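Glutamate receptor IIB (Drosophila melanogaster, PDB 4WXJ) binds glutamate in this clamshell ligand-binding domain and probably serves as a subunit of a glutamate-gated cation channel in the postsynaptic membrane of muscle. Local coordinates at residues I9-A14 against A90-C95; A102-V107 against V230-D235; V111-L116 against Y226-P231. All coordinates share one frame; numbering follows the deposited sequence.

Interaction 1. Residues I9-A14 against A90-C95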
loop_
_atom_site.group_PDB
_atom_site.type_symbol
_atom_site.label_atom_id
_atom_site.label_comp_id
_atom_site.label_asym_id
_atom_site.label_seq_id
_atom_site.Cartn_x
_atom_site.Cartn_y
_atom_site.Cartn_z
ATOM N N ILE A 9 18.315 -22.222 3.118
ATOM C CA ILE A 9 17.023 -21.872 2.541
ATOM C C ILE A 9 17.034 -20.440 2.012
ATOM O O ILE A 9 17.361 -19.503 2.742
ATOM C CB ILE A 9 15.884 -22.031 3.571
ATOM C CG1 ILE A 9 15.758 -23.498 3.988
ATOM C CG2 ILE A 9 14.555 -21.529 2.994
ATOM C CD1 ILE A 9 14.813 -23.749 5.151
ATOM N N ARG A 10 16.668 -20.287 0.742
ATOM C CA ARG A 10 16.598 -18.978 0.103
ATOM C C ARG A 10 15.180 -18.700 -0.389
ATOM O O ARG A 10 14.538 -19.573 -0.973
ATOM C CB ARG A 10 17.586 -18.891 -1.063
ATOM C CG ARG A 10 17.664 -17.510 -1.703
ATOM C CD ARG A 10 18.695 -17.468 -2.816
ATOM N NE ARG A 10 18.370 -18.396 -3.897
ATOM C CZ ARG A 10 17.531 -18.130 -4.895
ATOM N NH1 ARG A 10 16.913 -16.957 -4.966
ATOM N NH2 ARG A 10 17.306 -19.045 -5.828
ATOM N N TYR A 11 14.704 -17.481 -0.145
ATOM C CA TYR A 11 13.372 -17.062 -0.572
ATOM C C TYR A 11 13.443 -15.946 -1.606
ATOM O O TYR A 11 14.110 -14.934 -1.399
ATOM C CB TYR A 11 12.546 -16.587 0.626
ATOM C CG TYR A 11 12.223 -17.664 1.636
ATOM C CD1 TYR A 11 11.774 -18.913 1.233
ATOM C CD2 TYR A 11 12.367 -17.426 2.995
ATOM C CE1 TYR A 11 11.477 -19.897 2.158
ATOM C CE2 TYR A 11 12.073 -18.401 3.927
ATOM C CZ TYR A 11 11.629 -19.635 3.502
ATOM O OH TYR A 11 11.335 -20.610 4.428
ATOM N N THR A 12 12.749 -16.134 -2.723
ATOM C CA THR A 12 12.581 -15.062 -3.692
ATOM C C THR A 12 11.529 -14.092 -3.160
ATOM O O THR A 12 10.381 -14.474 -2.932
ATOM C CB THR A 12 12.166 -15.598 -5.074
ATOM O OG1 THR A 12 13.208 -16.431 -5.595
ATOM C CG2 THR A 12 11.909 -14.450 -6.048
ATOM N N VAL A 13 11.936 -12.843 -2.955
ATOM C CA VAL A 13 11.057 -11.825 -2.387
ATOM C C VAL A 13 10.497 -10.918 -3.476
ATOM O O VAL A 13 11.210 -10.083 -4.030
ATOM C CB VAL A 13 11.795 -10.962 -1.340
ATOM C CG1 VAL A 13 10.862 -9.899 -0.761
ATOM C CG2 VAL A 13 12.355 -11.838 -0.231
ATOM N N ALA A 14 9.212 -11.083 -3.770
ATOM C CA ALA A 14 8.538 -10.235 -4.742
ATOM C C ALA A 14 8.118 -8.926 -4.083
ATOM O O ALA A 14 7.551 -8.924 -2.993
ATOM C CB ALA A 14 7.332 -10.947 -5.332
ATOM N N ALA A 90 7.672 -16.647 -6.612
ATOM C CA ALA A 90 8.201 -16.033 -5.403
ATOM C C ALA A 90 7.596 -16.714 -4.185
ATOM O O ALA A 90 6.474 -17.219 -4.241
ATOM C CB ALA A 90 7.911 -14.543 -5.386
ATOM N N GLN A 91 8.348 -16.730 -3.089
ATOM C CA GLN A 91 7.911 -17.375 -1.856
ATOM C C GLN A 91 7.412 -16.343 -0.846
ATOM O O GLN A 91 6.669 -16.674 0.079
ATOM C CB GLN A 91 9.055 -18.195 -1.250
ATOM C CG GLN A 91 9.490 -19.385 -2.097
ATOM C CD GLN A 91 10.210 -18.977 -3.370
ATOM O OE1 GLN A 91 11.137 -18.166 -3.341
ATOM N NE2 GLN A 91 9.780 -19.533 -4.499
ATOM N N ILE A 92 7.830 -15.095 -1.034
ATOM C CA ILE A 92 7.473 -14.009 -0.130
ATOM C C ILE A 92 7.133 -12.751 -0.927
ATOM O O ILE A 92 7.863 -12.372 -1.841
ATOM C CB ILE A 92 8.622 -13.713 0.865
ATOM C CG1 ILE A 92 8.776 -14.880 1.847
ATOM C CG2 ILE A 92 8.361 -12.416 1.627
ATOM C CD1 ILE A 92 9.984 -14.780 2.760
ATOM N N GLY A 93 6.014 -12.120 -0.576
ATOM C CA GLY A 93 5.590 -10.874 -1.194
ATOM C C GLY A 93 5.426 -9.792 -0.143
ATOM O O GLY A 93 4.762 -10.011 0.870
ATOM N N ILE A 94 6.030 -8.629 -0.371
ATOM C CA ILE A 94 6.015 -7.568 0.634
ATOM C C ILE A 94 6.105 -6.156 0.054
ATOM O O ILE A 94 6.793 -5.912 -0.938
ATOM C CB ILE A 94 7.171 -7.750 1.646
ATOM C CG1 ILE A 94 7.092 -6.682 2.746
ATOM C CG2 ILE A 94 8.522 -7.706 0.933
ATOM C CD1 ILE A 94 8.034 -6.919 3.911
ATOM N N CYS A 95 5.383 -5.251 0.711
ATOM C CA CYS A 95 5.425 -3.805 0.497
ATOM C C CYS A 95 4.318 -3.252 1.385
ATOM O O CYS A 95 3.978 -3.871 2.393
ATOM C CB CYS A 95 5.210 -3.411 -0.967
ATOM S SG CYS A 95 3.617 -3.914 -1.653
#
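T12 is held at both ends by Q91. The backbone N of T12 gives its hydrogen to the side-chain OE1 of Q91 (2.7 Å), which takes it nearly along the C=O axis. The Q91 chain bends at chi2 (70°), and this turns the amide back onto the T12 backbone. The carbonyl of T12 takes two donors. Q91 N reaches T12 O at 3.0 Å in the carbonyl plane, and I92 N reaches the same oxygen at 3.2 Å, tilted 23° from that plane. Beyond T12 the chains pair as parallel strands. A14 N binds I92 O at 2.7 Å, and I94 N binds A14 O at 3.0 Å. Strand 10-15 runs between 57-62 and 92-93, parallel to both. The sheet belongs to the periplasmic-binding-protein-like fold of this glutamate-binding domain. The Q91 side-chain amide thus adds one bond ahead of the regular parallel pairing of V13 with I92 and A14 with G93.

The apolar groups fill in around these bonds. I92 CD1 meets the Y11 ring obliquely at CD2 (3.6 Å), and Q91 CB lies near CD1 of the same ring. V13 CG1 touches I94 CG2 at 3.6 Å. A14 CB, on the face opposite V13 and I92, meets A90 CB of the preceding loop at 3.6 Å. Further out, F56 and F236 pack against the Y11 ring. I94 rests on A43, L46 and I47 of helix 42-54, while V13 lies against F58 and F60.

Interaction 2. Residues A102-V107 against V230-D235. With GLU (glutamic acid), chain C.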
loop_
_atom_site.group_PDB
_atom_site.type_symbol
_atom_site.label_atom_id
_atom_site.label_comp_id
_atom_site.label_asym_id
_atom_site.label_seq_id
_atom_site.Cartn_x
_atom_site.Cartn_y
_atom_site.Cartn_z
ATOM N N ALA A 102 -10.290 -10.730 -1.286
ATOM C CA ALA A 102 -9.978 -11.338 -2.574
ATOM C C ALA A 102 -8.558 -11.903 -2.592
ATOM O O ALA A 102 -8.323 -12.996 -3.105
ATOM C CB ALA A 102 -10.156 -10.323 -3.690
ATOM N N ARG A 103 -7.615 -11.156 -2.029
ATOM C CA ARG A 103 -6.223 -11.592 -1.995
ATOM C C ARG A 103 -6.044 -12.799 -1.083
ATOM O O ARG A 103 -5.339 -13.748 -1.426
ATOM C CB ARG A 103 -5.320 -10.450 -1.535
ATOM C CG ARG A 103 -5.177 -9.342 -2.557
ATOM C CD ARG A 103 -4.456 -8.146 -1.977
ATOM N NE ARG A 103 -4.229 -7.106 -2.977
ATOM C CZ ARG A 103 -3.754 -5.897 -2.700
ATOM N NH1 ARG A 103 -3.463 -5.567 -1.450
ATOM N NH2 ARG A 103 -3.575 -5.014 -3.672
ATOM N N ARG A 104 -6.688 -12.761 0.077
ATOM C CA ARG A 104 -6.574 -13.842 1.047
ATOM C C ARG A 104 -7.168 -15.143 0.505
ATOM O O ARG A 104 -6.868 -16.226 1.007
ATOM C CB ARG A 104 -7.263 -13.449 2.357
ATOM C CG ARG A 104 -7.126 -14.463 3.484
ATOM C CD ARG A 104 -5.671 -14.727 3.844
ATOM N NE ARG A 104 -5.555 -15.669 4.952
ATOM C CZ ARG A 104 -5.598 -16.991 4.824
ATOM N NH1 ARG A 104 -5.750 -17.550 3.630
ATOM N NH2 ARG A 104 -5.487 -17.760 5.897
ATOM N N SER A 105 -7.998 -15.031 -0.527
ATOM C CA SER A 105 -8.620 -16.202 -1.139
ATOM C C SER A 105 -7.638 -16.996 -1.999
ATOM O O SER A 105 -7.827 -18.194 -2.210
ATOM C CB SER A 105 -9.818 -15.784 -1.994
ATOM O OG SER A 105 -10.816 -15.161 -1.204
ATOM N N VAL A 106 -6.593 -16.328 -2.485
ATOM C CA VAL A 106 -5.655 -16.941 -3.426
ATOM C C VAL A 106 -4.245 -17.101 -2.855
ATOM O O VAL A 106 -3.480 -17.947 -3.318
ATOM C CB VAL A 106 -5.575 -16.126 -4.733
ATOM C CG1 VAL A 106 -6.887 -16.229 -5.498
ATOM C CG2 VAL A 106 -5.227 -14.670 -4.448
ATOM N N VAL A 107 -3.899 -16.286 -1.861
ATOM C CA VAL A 107 -2.616 -16.417 -1.175
ATOM C C VAL A 107 -2.807 -16.282 0.329
ATOM O O VAL A 107 -3.829 -15.773 0.788
ATOM C CB VAL A 107 -1.589 -15.362 -1.656
ATOM C CG1 VAL A 107 -1.324 -15.516 -3.147
ATOM C CG2 VAL A 107 -2.066 -13.948 -1.341
ATOM N N VAL A 230 2.383 -14.846 1.378
ATOM C CA VAL A 230 3.063 -16.093 1.051
ATOM C C VAL A 230 2.078 -17.046 0.378
ATOM O O VAL A 230 0.865 -16.879 0.517
ATOM C CB VAL A 230 3.664 -16.766 2.303
ATOM C CG1 VAL A 230 4.679 -15.847 2.970
ATOM C CG2 VAL A 230 2.565 -17.157 3.291
ATOM N N PRO A 231 2.591 -18.048 -0.354
ATOM C CA PRO A 231 1.692 -19.017 -0.992
ATOM C C PRO A 231 0.821 -19.736 0.032
ATOM O O PRO A 231 1.257 -19.929 1.167
ATOM C CB PRO A 231 2.651 -19.993 -1.681
ATOM C CG PRO A 231 3.921 -19.235 -1.845
ATOM C CD PRO A 231 4.004 -18.330 -0.658
ATOM N N LEU A 232 -0.391 -20.110 -0.364
ATOM C CA LEU A 232 -1.324 -20.780 0.537
ATOM C C LEU A 232 -0.698 -22.010 1.185
ATOM O O LEU A 232 -0.106 -22.850 0.506
ATOM C CB LEU A 232 -2.600 -21.174 -0.214
ATOM C CG LEU A 232 -3.597 -20.036 -0.444
ATOM C CD1 LEU A 232 -4.617 -20.417 -1.503
ATOM C CD2 LEU A 232 -4.298 -19.657 0.858
ATOM N N ASN A 233 -0.825 -22.089 2.506
ATOM C CA ASN A 233 -0.332 -23.223 3.280
ATOM C C ASN A 233 1.180 -23.404 3.174
ATOM O O ASN A 233 1.681 -24.529 3.189
ATOM C CB ASN A 233 -1.046 -24.503 2.839
ATOM C CG ASN A 233 -2.554 -24.371 2.891
ATOM O OD1 ASN A 233 -3.109 -23.868 3.869
ATOM N ND2 ASN A 233 -3.227 -24.811 1.834
ATOM N N ALA A 234 1.904 -22.295 3.070
ATOM C CA ALA A 234 3.362 -22.333 3.098
ATOM C C ALA A 234 3.835 -22.699 4.500
ATOM O O ALA A 234 3.276 -22.233 5.494
ATOM C CB ALA A 234 3.942 -20.997 2.668
ATOM N N ASP A 235 4.869 -23.531 4.578
ATOM C CA ASP A 235 5.331 -24.056 5.860
ATOM C C ASP A 235 6.190 -23.056 6.636
ATOM O O ASP A 235 6.550 -23.306 7.787
ATOM C CB ASP A 235 6.117 -25.351 5.643
ATOM C CG ASP A 235 7.402 -25.132 4.866
ATOM O OD1 ASP A 235 7.441 -24.215 4.020
ATOM O OD2 ASP A 235 8.375 -25.878 5.104
HETATM N N GLU C . -1.812 -0.907 0.095
HETATM C CA GLU C . -2.817 -0.893 -1.003
HETATM C C GLU C . -2.938 -2.277 -1.630
HETATM O O GLU C . -2.372 -3.243 -1.117
HETATM C CB GLU C . -2.431 0.141 -2.059
HETATM C CG GLU C . -2.631 1.586 -1.626
HETATM C CD GLU C . -4.071 2.067 -1.754
HETATM O OE1 GLU C . -4.367 3.174 -1.258
HETATM O OE2 GLU C . -4.906 1.350 -2.350
HETATM O OXT GLU C . -3.600 -2.466 -2.653
HETATM O O HOH W 1 -1.077 -18.996 -3.217
#
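L232 pushes its two methyl groups against the backbone that follows helix 101-104. CD1 lies 3.3 Å from V106 O, and CD2 packs 3.7 Å from V107 C. V107 CB also rests on V230 O, and behind it L85 adds to the buried side. The outer side is looser. There R104 NH1 passes obliquely at 3.8 Å from L232 CD2, while NH2 of R104 forms a salt bridge with D108. A water joins the chains, donating to V106 O (2.6 Å) and accepting from L232 N (3.1 Å). L232 begins the central pair of a type II turn, P231 to A234.

R103 points the other way, into the glutamate pocket. Its chain runs extended from CG to NE and brings the guanidinium edge-on to the ligand alpha-carboxylate. R103 NH1 binds O of the bound GLU at 2.6 Å. R103 NH2 binds GLU OXT at 2.7 Å. T98 O and G69 O are further acceptors. An alanine here would remove both bonds and is likely to leave the alpha-carboxylate without its countercharge. Methyl-on-backbone van der Waals packing and a bridging water thus join the two segments, while R103 serves charge-paired recognition of the ligand.

Interaction 3. Residues V111-L116 against Y226-P231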
loop_
_atom_site.group_PDB
_atom_site.type_symbol
_atom_site.label_atom_id
_atom_site.label_comp_id
_atom_site.label_asym_id
_atom_site.label_seq_id
_atom_site.Cartn_x
_atom_site.Cartn_y
_atom_site.Cartn_z
ATOM N N VAL A 111 0.833 -12.668 10.096
ATOM C CA VAL A 111 0.250 -11.672 10.981
ATOM C C VAL A 111 0.659 -10.305 10.447
ATOM O O VAL A 111 1.725 -10.173 9.847
ATOM C CB VAL A 111 0.721 -11.824 12.438
ATOM C CG1 VAL A 111 0.192 -13.110 13.039
ATOM C CG2 VAL A 111 2.244 -11.775 12.519
ATOM N N PRO A 112 -0.182 -9.282 10.652
ATOM C CA PRO A 112 0.211 -7.978 10.108
ATOM C C PRO A 112 1.442 -7.386 10.787
ATOM O O PRO A 112 1.669 -7.653 11.967
ATOM C CB PRO A 112 -1.015 -7.099 10.376
ATOM C CG PRO A 112 -2.145 -8.048 10.595
ATOM C CD PRO A 112 -1.533 -9.253 11.235
ATOM N N PHE A 113 2.219 -6.597 10.047
ATOM C CA PHE A 113 3.353 -5.877 10.623
ATOM C C PHE A 113 3.058 -4.384 10.747
ATOM O O PHE A 113 3.872 -3.626 11.270
ATOM C CB PHE A 113 4.624 -6.100 9.789
ATOM C CG PHE A 113 4.519 -5.635 8.361
ATOM C CD1 PHE A 113 4.768 -4.315 8.023
ATOM C CD2 PHE A 113 4.202 -6.531 7.350
ATOM C CE1 PHE A 113 4.685 -3.893 6.708
ATOM C CE2 PHE A 113 4.117 -6.115 6.036
ATOM C CZ PHE A 113 4.358 -4.795 5.713
ATOM N N MET A 114 1.887 -3.968 10.274
ATOM C CA MET A 114 1.484 -2.569 10.371
ATOM C C MET A 114 -0.030 -2.429 10.273
ATOM O O MET A 114 -0.673 -3.074 9.442
ATOM C CB MET A 114 2.163 -1.742 9.277
ATOM C CG MET A 114 2.103 -0.237 9.504
ATOM S SD MET A 114 3.037 0.713 8.281
ATOM C CE MET A 114 4.709 0.161 8.599
ATOM N N GLN A 115 -0.592 -1.593 11.140
ATOM C CA GLN A 115 -2.012 -1.269 11.097
ATOM C C GLN A 115 -2.157 0.168 10.616
ATOM O O GLN A 115 -1.285 1.004 10.858
ATOM C CB GLN A 115 -2.673 -1.462 12.468
ATOM C CG GLN A 115 -2.062 -0.641 13.588
ATOM C CD GLN A 115 -2.758 -0.860 14.922
ATOM O OE1 GLN A 115 -3.106 -1.987 15.275
ATOM N NE2 GLN A 115 -2.966 0.218 15.667
ATOM N N LEU A 116 -3.256 0.445 9.925
ATOM C CA LEU A 116 -3.444 1.731 9.272
ATOM C C LEU A 116 -4.921 2.003 9.013
ATOM O O LEU A 116 -5.789 1.207 9.378
ATOM C CB LEU A 116 -2.668 1.768 7.950
ATOM C CG LEU A 116 -2.944 0.585 7.021
ATOM C CD1 LEU A 116 -3.057 1.034 5.573
ATOM C CD2 LEU A 116 -1.855 -0.470 7.168
ATOM N N TYR A 226 -1.211 -4.153 6.890
ATOM C CA TYR A 226 -0.186 -4.654 5.978
ATOM C C TYR A 226 0.321 -5.999 6.471
ATOM O O TYR A 226 0.630 -6.156 7.653
ATOM C CB TYR A 226 0.994 -3.689 5.863
ATOM C CG TYR A 226 0.687 -2.349 5.234
ATOM C CD1 TYR A 226 -0.406 -2.174 4.395
ATOM C CD2 TYR A 226 1.507 -1.257 5.477
ATOM C CE1 TYR A 226 -0.673 -0.943 3.823
ATOM C CE2 TYR A 226 1.248 -0.028 4.910
ATOM C CZ TYR A 226 0.158 0.124 4.086
ATOM O OH TYR A 226 -0.093 1.353 3.522
ATOM N N GLY A 227 0.420 -6.959 5.557
ATOM C CA GLY A 227 0.928 -8.278 5.879
ATOM C C GLY A 227 1.871 -8.779 4.802
ATOM O O GLY A 227 1.794 -8.354 3.649
ATOM N N ILE A 228 2.772 -9.675 5.185
ATOM C CA ILE A 228 3.630 -10.342 4.219
ATOM C C ILE A 228 2.837 -11.459 3.556
ATOM O O ILE A 228 2.273 -12.318 4.234
ATOM C CB ILE A 228 4.902 -10.912 4.875
ATOM C CG1 ILE A 228 5.786 -9.766 5.379
ATOM C CG2 ILE A 228 5.667 -11.789 3.878
ATOM C CD1 ILE A 228 7.063 -10.210 6.075
ATOM N N ALA A 229 2.797 -11.440 2.229
ATOM C CA ALA A 229 2.064 -12.445 1.472
ATOM C C ALA A 229 2.948 -13.657 1.192
ATOM O O ALA A 229 4.115 -13.511 0.827
ATOM C CB ALA A 229 1.545 -11.854 0.172
ATOM N N VAL A 230 2.383 -14.846 1.378
ATOM C CA VAL A 230 3.063 -16.093 1.051
ATOM C C VAL A 230 2.078 -17.046 0.378
ATOM O O VAL A 230 0.865 -16.879 0.517
ATOM C CB VAL A 230 3.664 -16.766 2.303
ATOM C CG1 VAL A 230 4.679 -15.847 2.970
ATOM C CG2 VAL A 230 2.565 -17.157 3.291
ATOM N N PRO A 231 2.591 -18.048 -0.354
ATOM C CA PRO A 231 1.692 -19.017 -0.992
ATOM C C PRO A 231 0.821 -19.736 0.032
ATOM O O PRO A 231 1.257 -19.929 1.167
ATOM C CB PRO A 231 2.651 -19.993 -1.681
ATOM C CG PRO A 231 3.921 -19.235 -1.845
ATOM C CD PRO A 231 4.004 -18.330 -0.658
#
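Y226 pairs with M114 where two antiparallel strands, 108-123 and 214-230, cross between the two lobes of the clamshell. These strands are the interlobe connections of the glutamate-receptor ligand-binding fold, and Y226 belongs to the glutamate pocket.

Two backbone hydrogen bonds join the segments. Y226 N gives to M114 O at 2.8 Å, and F113 N gives to Y226 O at 2.9 Å. The chain turns corners at V111 and F113, which interrupts the regular pairing. It goes on either way, at L116 with K224 and at I228 with T110.

The CH-pi contacts fall on both aromatic rings. L116 CD2 sits over the centre of the Y226 ring, 3.5 Å from the centroid and 7° off the normal. The L116 side chain crosses the tyrosine at about a right angle and lays CD2 over the middle of the ring, with CD1 near CE1. Y226 CB in turn lies over one face of the F113 ring, 4.0 Å from its centroid and displaced toward the rim. F113 reaches this place because its CG stands between the backbone N and the carbonyl carbon (chi1 60°), which swings the ring under the neighbouring strand. I228 N meets that ring at its edge.

A Met-aromatic contact completes the set. M114 runs alongside Y226, pointing the same way, and its SD lies obliquely 4.8 Å from the ring centroid.

Outside the segments, I244 and L46 pack on F113, and Y42 packs on M114. The phenol is fixed by hydrogen bonds from the far side of the cleft: Y226 OH pairs with E200 OE1 and with T202 OG1. E200 also binds the ligand, so the tyrosine is likely to steady that carboxylate. Beside this hydroxyl, L116 CD1 lies 3.6 Å from Y226 OH.

How the interactions relate
From the N terminus, interaction 1 comes first: strand 10-15 meets 90-95 and closes a loop of 75 residues. Interactions 2 and 3 open later, at 102-107 and 111-116, and both end on the strand and loop at 226-235. Interaction 3 (111-231) nests inside interaction 2 (102-235), the two overlapping at V230 and P231. Neither nests with interaction 1, yet the three meet in space. G93 N probably bonds A229 O, and I92 CG2 packs on I228 CG2. Q91 O lies against P231 CD. The returning strand thus ties the N-terminal sheet, the helix 101-104 and the interlobe strand together.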